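Local coordinates for protein peroxiredoxin PRX1, mitochondrial (Saccharomyces cerevisiae, PDB 5YKJ) that reduces peroxides in yeast mitochondria as a 1-Cys peroxiredoxin, its oxidised thiol probably being restored through the glutathione and thioredoxin systems, at residues A[51-56]-A[87-92]; A[55-60]-A[155-160]. One frame throughout, in Å; residues are numbered along the deposited sequence.

Contact 1: residues A[51-56]-A[87-92]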
loop_
_atom_site.group_PDB
_atom_site.type_symbol
_atom_site.label_atom_id
_atom_site.label_comp_id
_atom_site.label_asym_id
_atom_site.label_seq_id
_atom_site.Cartn_x
_atom_site.Cartn_y
_atom_site.Cartn_z
ATOM N N PHE A 51 -10.407 0.845 4.939
ATOM C CA PHE A 51 -10.033 0.392 3.626
ATOM C C PHE A 51 -11.218 -0.284 2.965
ATOM O O PHE A 51 -11.396 -0.177 1.814
ATOM C CB PHE A 51 -8.832 -0.552 3.683
ATOM C CG PHE A 51 -7.518 0.154 3.833
ATOM C CD1 PHE A 51 -7.017 0.919 2.828
ATOM C CD2 PHE A 51 -6.786 0.020 4.971
ATOM C CE1 PHE A 51 -5.816 1.560 2.994
ATOM C CE2 PHE A 51 -5.581 0.683 5.142
ATOM C CZ PHE A 51 -5.088 1.448 4.150
ATOM N N ALA A 52 -11.976 -1.018 3.747
ATOM C CA ALA A 52 -13.168 -1.666 3.182
ATOM C C ALA A 52 -14.198 -0.656 2.676
ATOM O O ALA A 52 -14.739 -0.819 1.650
ATOM C CB ALA A 52 -13.832 -2.598 4.186
ATOM N N LYS A 53 -14.453 0.350 3.451
ATOM C CA LYS A 53 -15.413 1.362 3.062
ATOM C C LYS A 53 -14.950 2.105 1.838
ATOM O O LYS A 53 -15.730 2.519 1.059
ATOM C CB LYS A 53 -15.564 2.430 4.094
ATOM C CG LYS A 53 -16.161 2.140 5.421
ATOM C CD LYS A 53 -16.663 3.491 5.956
ATOM C CE LYS A 53 -16.253 3.878 7.342
ATOM N NZ LYS A 53 -17.303 3.346 8.214
ATOM N N LEU A 54 -13.655 2.338 1.763
ATOM C CA LEU A 54 -13.086 3.105 0.676
ATOM C C LEU A 54 -12.623 2.318 -0.537
ATOM O O LEU A 54 -12.099 2.878 -1.405
ATOM C CB LEU A 54 -11.947 3.969 1.196
ATOM C CG LEU A 54 -12.333 5.042 2.206
ATOM C CD1 LEU A 54 -11.058 5.487 2.886
ATOM C CD2 LEU A 54 -12.916 6.230 1.461
ATOM N N LYS A 55 -12.917 1.036 -0.601
ATOM C CA LYS A 55 -12.444 0.205 -1.680
ATOM C C LYS A 55 -12.785 0.800 -3.085
ATOM O O LYS A 55 -12.048 0.679 -3.967
ATOM C CB LYS A 55 -12.964 -1.232 -1.568
ATOM C CG LYS A 55 -12.595 -2.093 -2.736
ATOM C CD LYS A 55 -13.044 -3.515 -2.589
ATOM C CE LYS A 55 -12.909 -4.220 -3.911
ATOM N NZ LYS A 55 -13.901 -3.867 -4.938
ATOM N N PRO A 56 -13.939 1.467 -3.223
ATOM C CA PRO A 56 -14.258 2.075 -4.529
ATOM C C PRO A 56 -13.247 3.119 -4.976
ATOM O O PRO A 56 -13.058 3.281 -6.133
ATOM C CB PRO A 56 -15.635 2.726 -4.310
ATOM C CG PRO A 56 -16.260 1.883 -3.265
ATOM C CD PRO A 56 -15.145 1.439 -2.368
ATOM N N ALA A 87 -17.798 -1.223 10.374
ATOM C CA ALA A 87 -17.710 -0.343 9.248
ATOM C C ALA A 87 -19.027 -0.099 8.543
ATOM O O ALA A 87 -19.114 0.778 7.753
ATOM C CB ALA A 87 -16.749 -0.898 8.251
ATOM N N LYS A 88 -20.022 -0.912 8.813
ATOM C CA LYS A 88 -21.271 -0.834 8.097
ATOM C C LYS A 88 -21.048 -0.991 6.603
ATOM O O LYS A 88 -21.453 -0.182 5.842
ATOM C CB LYS A 88 -22.084 0.412 8.415
ATOM C CG LYS A 88 -22.478 0.476 9.874
ATOM C CD LYS A 88 -23.409 1.625 10.178
ATOM C CE LYS A 88 -24.680 1.124 10.814
ATOM N NZ LYS A 88 -24.476 0.600 12.171
ATOM N N VAL A 89 -20.366 -2.051 6.233
ATOM C CA VAL A 89 -20.130 -2.396 4.851
ATOM C C VAL A 89 -20.730 -3.787 4.620
ATOM O O VAL A 89 -20.738 -4.588 5.478
ATOM C CB VAL A 89 -18.656 -2.458 4.435
ATOM C CG1 VAL A 89 -18.047 -1.062 4.261
ATOM C CG2 VAL A 89 -17.870 -3.273 5.411
ATOM N N LYS A 90 -21.248 -4.001 3.435
ATOM C CA LYS A 90 -21.875 -5.252 3.052
ATOM C C LYS A 90 -20.946 -6.435 2.828
ATOM O O LYS A 90 -21.300 -7.513 2.948
ATOM C CB LYS A 90 -22.826 -5.047 1.885
ATOM C CG LYS A 90 -23.893 -4.037 2.192
ATOM C CD LYS A 90 -24.898 -4.006 1.053
ATOM C CE LYS A 90 -25.828 -2.811 1.171
ATOM N NZ LYS A 90 -26.941 -2.890 0.180
ATOM N N ASN A 91 -19.735 -6.075 2.482
ATOM C CA ASN A 91 -18.687 -7.038 2.342
ATOM C C ASN A 91 -17.326 -6.366 2.362
ATOM O O ASN A 91 -17.232 -5.210 2.151
ATOM C CB ASN A 91 -18.886 -7.954 1.137
ATOM C CG ASN A 91 -18.396 -7.345 -0.118
ATOM O OD1 ASN A 91 -18.517 -6.194 -0.293
ATOM N ND2 ASN A 91 -17.803 -8.119 -0.949
ATOM N N VAL A 92 -16.320 -7.160 2.650
ATOM C CA VAL A 92 -14.941 -6.714 2.600
ATOM C C VAL A 92 -14.465 -7.360 1.309
ATOM O O VAL A 92 -14.265 -8.509 1.257
ATOM C CB VAL A 92 -14.148 -7.263 3.748
ATOM C CG1 VAL A 92 -12.671 -6.871 3.621
ATOM C CG2 VAL A 92 -14.704 -6.668 5.023
HETATM O O HOH W 1 -15.058 -3.634 0.638
#
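In the thioredoxin-like fold of this peroxiredoxin, A52 and K53, at the end of helix 46-53, meet A87, the last residue of helix 73-87, and V89 and V92 in the loop that follows it toward strand 96-98. A52 faces the loop with no more than a methyl group, which lets the backbones come close: its CA is 5.4 Å from that of V92. Its CB touches V92 CG2 at 4.2 Å and V89 CG2 at 4.3 Å. V89 lays its other methyl, CG1, against K53, 3.8 Å from its CA, and the two side chains cross at about a right angle. K53 then spends its aliphatic part on apolar contact, CG 4.2 Å from A87 CB, before the chain bends at chi3 (-129°) and chi4 (-90°) so that NZ donates a hydrogen bond to A87 O, 3.2 Å away. The ammonium group stands 27° out of the carbonyl plane. On the other flank a water donates to both A52 O and N91 O, 3.0 Å from the former. Apolar groups thus fill the middle; the water links A52 O to N91 O, and K53 serves A87 O, its charge probably suiting the negative helix end there.

Contact 2: residues A[55-60]-A[155-160]; sequences KPEFDK and EVLRVI
F58 and L157 form the centre of a helix-helix contact on one side of the mixed sheet in the thioredoxin-like fold. The short segments 55-59 and 155-160 run almost parallel, but their axes come no closer than 11.3 Å, a distance that a large aromatic side chain can span. F58 has CG anti to its own carbonyl carbon (chi1 -63°), and the end of its side chain thereby reaches the second helix. L157 CD2 sits over one face, 3.8 Å from the ring centroid and 15° off the normal, making a CH-pi contact. V156 CG1 meets the ring edge in its plane, 3.8 Å from F58 CE1, and I160 CD1 reaches the same carbon at 3.6 Å. Branched aliphatic residues suit these places because their methyls can fit both a flat face and a rim. Replacing F58 by alanine is likely to open a gap between the helices and leave the methyls of V156, L157 and I160 without their common partner. Strand 63-69 adds V63 and L65 to the surroundings of F58, so the ring joins helix, helix and sheet.

Away from this ring the contact thins. E57 contributes its CB, 4.0 Å from L157 CD2, while its carboxylate pairs with K60 and R61. On the exposed side of helix 55-59, K55 bridges to D59, one turn on. The second helix carries its own charged pair on a flank turned away from F58: R158 grips E155 side-on, and R158 NE reaches E155 OE1 at 2.8 Å in a nearly straight bond, 171° at the hydrogen.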
loop_
_atom_site.group_PDB
_atom_site.type_symbol
_atom_site.label_atom_id
_atom_site.label_comp_id
_atom_site.label_asym_id
_atom_site.label_seq_id
_atom_site.Cartn_x
_atom_site.Cartn_y
_atom_site.Cartn_z
ATOM N N LYS A 55 -12.917 1.036 -0.601
ATOM C CA LYS A 55 -12.444 0.205 -1.680
ATOM C C LYS A 55 -12.785 0.800 -3.085
ATOM O O LYS A 55 -12.048 0.679 -3.967
ATOM C CB LYS A 55 -12.964 -1.232 -1.568
ATOM C CG LYS A 55 -12.595 -2.093 -2.736
ATOM C CD LYS A 55 -13.044 -3.515 -2.589
ATOM C CE LYS A 55 -12.909 -4.220 -3.911
ATOM N NZ LYS A 55 -13.901 -3.867 -4.938
ATOM N N PRO A 56 -13.939 1.467 -3.223
ATOM C CA PRO A 56 -14.258 2.075 -4.529
ATOM C C PRO A 56 -13.247 3.119 -4.976
ATOM O O PRO A 56 -13.058 3.281 -6.133
ATOM C CB PRO A 56 -15.635 2.726 -4.310
ATOM C CG PRO A 56 -16.260 1.883 -3.265
ATOM C CD PRO A 56 -15.145 1.439 -2.368
ATOM N N GLU A 57 -12.688 3.825 -4.008
ATOM C CA GLU A 57 -11.676 4.823 -4.260
ATOM C C GLU A 57 -10.418 4.148 -4.837
ATOM O O GLU A 57 -9.773 4.678 -5.687
ATOM C CB GLU A 57 -11.329 5.615 -3.013
ATOM C CG GLU A 57 -12.310 6.700 -2.718
ATOM C CD GLU A 57 -12.613 7.558 -3.925
ATOM O OE1 GLU A 57 -13.704 7.459 -4.479
ATOM O OE2 GLU A 57 -11.740 8.313 -4.283
ATOM N N PHE A 58 -10.078 2.983 -4.306
ATOM C CA PHE A 58 -8.976 2.212 -4.804
ATOM C C PHE A 58 -9.280 1.536 -6.160
ATOM O O PHE A 58 -8.486 1.525 -7.025
ATOM C CB PHE A 58 -8.454 1.238 -3.735
ATOM C CG PHE A 58 -7.910 1.920 -2.521
ATOM C CD1 PHE A 58 -6.610 2.256 -2.480
ATOM C CD2 PHE A 58 -8.665 2.146 -1.425
ATOM C CE1 PHE A 58 -6.052 2.858 -1.395
ATOM C CE2 PHE A 58 -8.129 2.773 -0.329
ATOM C CZ PHE A 58 -6.797 3.129 -0.315
ATOM N N ASP A 59 -10.503 1.032 -6.296
ATOM C CA ASP A 59 -10.862 0.402 -7.521
ATOM C C ASP A 59 -10.702 1.362 -8.702
ATOM O O ASP A 59 -10.219 0.988 -9.709
ATOM C CB ASP A 59 -12.332 -0.028 -7.475
ATOM C CG ASP A 59 -12.594 -1.191 -6.554
ATOM O OD1 ASP A 59 -11.715 -1.986 -6.298
ATOM O OD2 ASP A 59 -13.730 -1.324 -6.145
ATOM N N LYS A 60 -11.113 2.589 -8.524
ATOM C CA LYS A 60 -11.048 3.521 -9.615
ATOM C C LYS A 60 -9.648 3.915 -10.007
ATOM O O LYS A 60 -9.449 4.465 -11.045
ATOM C CB LYS A 60 -11.941 4.717 -9.372
ATOM C CG LYS A 60 -11.444 5.657 -8.366
ATOM C CD LYS A 60 -12.173 6.966 -8.385
ATOM C CE LYS A 60 -13.560 6.927 -7.799
ATOM N NZ LYS A 60 -13.771 8.298 -7.299
ATOM N N GLU A 155 -3.898 9.876 3.006
ATOM C CA GLU A 155 -2.519 9.930 2.605
ATOM C C GLU A 155 -2.153 8.767 1.681
ATOM O O GLU A 155 -1.398 8.948 0.797
ATOM C CB GLU A 155 -1.614 10.003 3.832
ATOM C CG GLU A 155 -0.111 10.105 3.528
ATOM C CD GLU A 155 0.298 11.357 2.742
ATOM O OE1 GLU A 155 -0.507 12.204 2.578
ATOM O OE2 GLU A 155 1.449 11.425 2.382
ATOM N N VAL A 156 -2.685 7.584 1.937
ATOM C CA VAL A 156 -2.402 6.470 1.062
ATOM C C VAL A 156 -2.923 6.791 -0.352
ATOM O O VAL A 156 -2.295 6.547 -1.280
ATOM C CB VAL A 156 -3.046 5.158 1.590
ATOM C CG1 VAL A 156 -2.975 4.029 0.547
ATOM C CG2 VAL A 156 -2.425 4.753 2.910
ATOM N N LEU A 157 -4.109 7.343 -0.432
ATOM C CA LEU A 157 -4.638 7.717 -1.716
ATOM C C LEU A 157 -3.816 8.856 -2.375
ATOM O O LEU A 157 -3.661 8.880 -3.544
ATOM C CB LEU A 157 -6.125 8.079 -1.631
ATOM C CG LEU A 157 -7.139 6.962 -1.389
ATOM C CD1 LEU A 157 -8.461 7.521 -0.866
ATOM C CD2 LEU A 157 -7.331 6.118 -2.620
ATOM N N ARG A 158 -3.355 9.779 -1.561
ATOM C CA ARG A 158 -2.594 10.900 -2.083
ATOM C C ARG A 158 -1.289 10.439 -2.753
ATOM O O ARG A 158 -0.969 10.839 -3.827
ATOM C CB ARG A 158 -2.320 11.944 -0.985
ATOM C CG ARG A 158 -1.792 13.286 -1.489
ATOM C CD ARG A 158 -1.217 14.182 -0.401
ATOM N NE ARG A 158 -0.014 13.656 0.183
ATOM C CZ ARG A 158 1.180 13.858 -0.320
ATOM N NH1 ARG A 158 1.350 14.633 -1.382
ATOM N NH2 ARG A 158 2.212 13.305 0.250
ATOM N N VAL A 159 -0.579 9.570 -2.078
ATOM C CA VAL A 159 0.635 9.050 -2.644
ATOM C C VAL A 159 0.404 8.179 -3.863
ATOM O O VAL A 159 1.198 8.149 -4.677
ATOM C CB VAL A 159 1.608 8.416 -1.637
ATOM C CG1 VAL A 159 1.877 9.401 -0.552
ATOM C CG2 VAL A 159 1.082 7.106 -1.097
ATOM N N ILE A 160 -0.696 7.446 -3.884
ATOM C CA ILE A 160 -0.993 6.635 -5.032
ATOM C C ILE A 160 -1.201 7.584 -6.235
ATOM O O ILE A 160 -0.722 7.343 -7.295
ATOM C CB ILE A 160 -2.250 5.750 -4.835
ATOM C CG1 ILE A 160 -1.932 4.563 -3.943
ATOM C CG2 ILE A 160 -2.718 5.180 -6.173
ATOM C CD1 ILE A 160 -3.166 3.949 -3.326
#

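Overall arrangement
From the N terminus, the chain passes strand 30-36 and enters helix 46-53, whose end begins contact 1; helix 55-59 follows at once and begins contact 2. The first closure is the shorter: after strand 63-69 and helix 73-87, residues 87-92 return to 51-56. The second takes in all of that and strands 96-98, 129-133 and 139-144 before helix 153-169 comes back to 55-60. The two first segments overlap at K55 and P56; the closures cross, the second opening inside the first and closing beyond it. F51 CE1 and F58 CZ, 3.8 Å apart, join them directly. Together they tie helices 46-53 and 55-59 to the loop after helix 73-87 and to helix 153-169.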